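Local structure of putative mandelate racemase (Salmonella typhimurium, 2O56) at residues 308-313 against 339-344. The protein is of unknown physiological function but binds magnesium as a member of the enolase superfamily and probably acts as a hydro-lyase (dehydratase). Residues are numbered along the deposited sequence; the frame is centred on the assembly and turned at random.
Sequences KICDMA and TAIPNF
The side chain of Cys-310 lies against both branches of Ile-341, in an apolar overlap where helix 302-314 faces the turn that follows helix 328-340. CB of Cys-310 rests 4.0 Å from CG2 of Ile-341, and the sulfur SG sits 4.1 Å from the CD1 end of the other branch. Ile-341 can offer both because CG1 is placed between the backbone N and the carbonyl carbon (chi1 60°), with CG2 anti to that carbon. Val-320 of strand 319-320 packs against all three of Cys-310, Ile-341 and Asn-343.

Two residues on, the contact turns polar. The carboxamide of Asn-343 reaches the helix backbone, and ND2 donates to the carbonyl O of Cys-310 over 3.1 Å. The bond is moderately bent, 151° at the hydrogen, and ND2 stands 24° off the carbonyl plane. It comes beside a stronger bond from ND2 to the backbone O of Lys-318, just ahead of strand 319-320, so one amide nitrogen ties the helix, the turn and the chain entering that strand together.

Both segments belong to the C-terminal, TIM-barrel-like domain of the enolase superfamily, and the contact joins helix 302-314 to the loop after the next helix, 328-340, with strand 319-320 lying between the two helices in the sequence, away from the magnesium site.

The other end of the amide works through water. A single water donates to OD1 of Asn-343 at 3.0 Å and to OD1 of Asp-311 at 2.7 Å, bridging a gap the two side chains do not close directly. With partners at both its nitrogen and its oxygen, the amide is held against rotation about its last torsion. Asp-311 also forms a salt bridge with Lys-307 through OD2, and its backbone O accepts from Arg-278 of a second subunit.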
loop_
_atom_site.group_PDB
_atom_site.type_symbol
_atom_site.label_atom_id
_atom_site.label_comp_id
_atom_site.label_asym_id
_atom_site.label_seq_id
_atom_site.Cartn_x
_atom_site.Cartn_y
_atom_site.Cartn_z
ATOM N N LYS A 308 -17.253 -23.040 6.682
ATOM C CA LYS A 308 -16.657 -21.756 7.078
ATOM C C LYS A 308 -15.956 -21.041 5.915
ATOM O O LYS A 308 -16.102 -19.824 5.742
ATOM C CB LYS A 308 -15.713 -21.975 8.255
ATOM C CG LYS A 308 -16.425 -22.574 9.470
ATOM C CD LYS A 308 -15.398 -22.862 10.586
ATOM C CE LYS A 308 -16.103 -23.312 11.856
ATOM N NZ LYS A 308 -15.068 -23.654 12.917
ATOM N N ILE A 309 -15.230 -21.806 5.104
ATOM C CA ILE A 309 -14.678 -21.300 3.845
ATOM C C ILE A 309 -15.737 -20.660 2.952
ATOM O O ILE A 309 -15.563 -19.529 2.506
ATOM C CB ILE A 309 -13.869 -22.398 3.089
ATOM C CG1 ILE A 309 -12.626 -22.783 3.896
ATOM C CG2 ILE A 309 -13.471 -21.935 1.658
ATOM C CD1 ILE A 309 -11.893 -24.019 3.357
ATOM N N CYS A 310 -16.847 -21.360 2.710
ATOM C CA CYS A 310 -17.898 -20.851 1.824
ATOM C C CYS A 310 -18.521 -19.577 2.356
ATOM O O CYS A 310 -18.826 -18.671 1.577
ATOM C CB CYS A 310 -18.993 -21.897 1.578
ATOM S SG CYS A 310 -18.387 -23.385 0.812
ATOM N N ASP A 311 -18.703 -19.515 3.675
ATOM C CA ASP A 311 -19.302 -18.353 4.354
ATOM C C ASP A 311 -18.419 -17.111 4.315
ATOM O O ASP A 311 -18.901 -15.991 4.101
ATOM C CB ASP A 311 -19.565 -18.681 5.831
ATOM C CG ASP A 311 -20.556 -19.812 6.009
ATOM O OD1 ASP A 311 -21.309 -20.105 5.044
ATOM O OD2 ASP A 311 -20.568 -20.410 7.110
ATOM N N MET A 312 -17.129 -17.317 4.559
ATOM C CA MET A 312 -16.137 -16.241 4.453
ATOM C C MET A 312 -16.003 -15.748 3.012
ATOM O O MET A 312 -15.912 -14.557 2.742
ATOM C CB MET A 312 -14.785 -16.765 4.908
ATOM C CG MET A 312 -13.752 -15.669 5.069
ATOM S SD MET A 312 -12.282 -16.242 5.925
ATOM C CE MET A 312 -11.678 -17.478 4.767
ATOM N N ALA A 313 -16.000 -16.677 2.077
ATOM C CA ALA A 313 -15.867 -16.295 0.667
ATOM C C ALA A 313 -17.034 -15.432 0.145
ATOM O O ALA A 313 -16.868 -14.649 -0.793
ATOM C CB ALA A 313 -15.681 -17.501 -0.158
ATOM N N THR A 339 -26.187 -27.826 -1.472
ATOM C CA THR A 339 -27.622 -27.623 -1.291
ATOM C C THR A 339 -27.895 -26.493 -0.335
ATOM O O THR A 339 -28.818 -25.704 -0.552
ATOM C CB THR A 339 -28.322 -28.922 -0.780
ATOM O OG1 THR A 339 -28.183 -29.940 -1.762
ATOM C CG2 THR A 339 -29.799 -28.713 -0.525
ATOM N N ALA A 340 -27.087 -26.426 0.731
ATOM C CA ALA A 340 -27.305 -25.481 1.816
ATOM C C ALA A 340 -26.752 -24.069 1.558
ATOM O O ALA A 340 -27.372 -23.065 1.941
ATOM C CB ALA A 340 -26.690 -26.030 3.097
ATOM N N ILE A 341 -25.567 -23.983 0.969
ATOM C CA ILE A 341 -24.894 -22.678 0.855
ATOM C C ILE A 341 -25.603 -21.753 -0.151
ATOM O O ILE A 341 -26.093 -22.217 -1.193
ATOM C CB ILE A 341 -23.384 -22.820 0.500
ATOM C CG1 ILE A 341 -23.214 -23.549 -0.834
ATOM C CG2 ILE A 341 -22.622 -23.570 1.602
ATOM C CD1 ILE A 341 -21.808 -23.430 -1.422
ATOM N N PRO A 342 -25.670 -20.436 0.163
ATOM C CA PRO A 342 -26.225 -19.461 -0.787
ATOM C C PRO A 342 -25.398 -19.270 -2.047
ATOM O O PRO A 342 -25.965 -18.976 -3.099
ATOM C CB PRO A 342 -26.317 -18.151 0.021
ATOM C CG PRO A 342 -25.507 -18.357 1.231
ATOM C CD PRO A 342 -25.271 -19.826 1.446
ATOM N N ASN A 343 -24.076 -19.445 -1.950
ATOM C CA ASN A 343 -23.186 -19.036 -3.021
ATOM C C ASN A 343 -22.642 -20.176 -3.892
ATOM O O ASN A 343 -21.468 -20.217 -4.234
ATOM C CB ASN A 343 -22.076 -18.113 -2.516
ATOM C CG ASN A 343 -21.306 -18.693 -1.354
ATOM O OD1 ASN A 343 -21.859 -19.384 -0.489
ATOM N ND2 ASN A 343 -20.017 -18.385 -1.307
ATOM N N PHE A 344 -23.523 -21.096 -4.255
ATOM C CA PHE A 344 -23.167 -22.230 -5.098
ATOM C C PHE A 344 -23.216 -21.781 -6.558
ATOM O O PHE A 344 -24.123 -21.040 -6.920
ATOM C CB PHE A 344 -24.186 -23.349 -4.857
ATOM C CG PHE A 344 -24.135 -24.452 -5.863
ATOM C CD1 PHE A 344 -23.098 -25.374 -5.859
ATOM C CD2 PHE A 344 -25.131 -24.573 -6.826
ATOM C CE1 PHE A 344 -23.066 -26.394 -6.777
ATOM C CE2 PHE A 344 -25.103 -25.601 -7.742
ATOM C CZ PHE A 344 -24.075 -26.505 -7.724
HETATM O O HOH W 1 -22.138 -19.645 2.494
#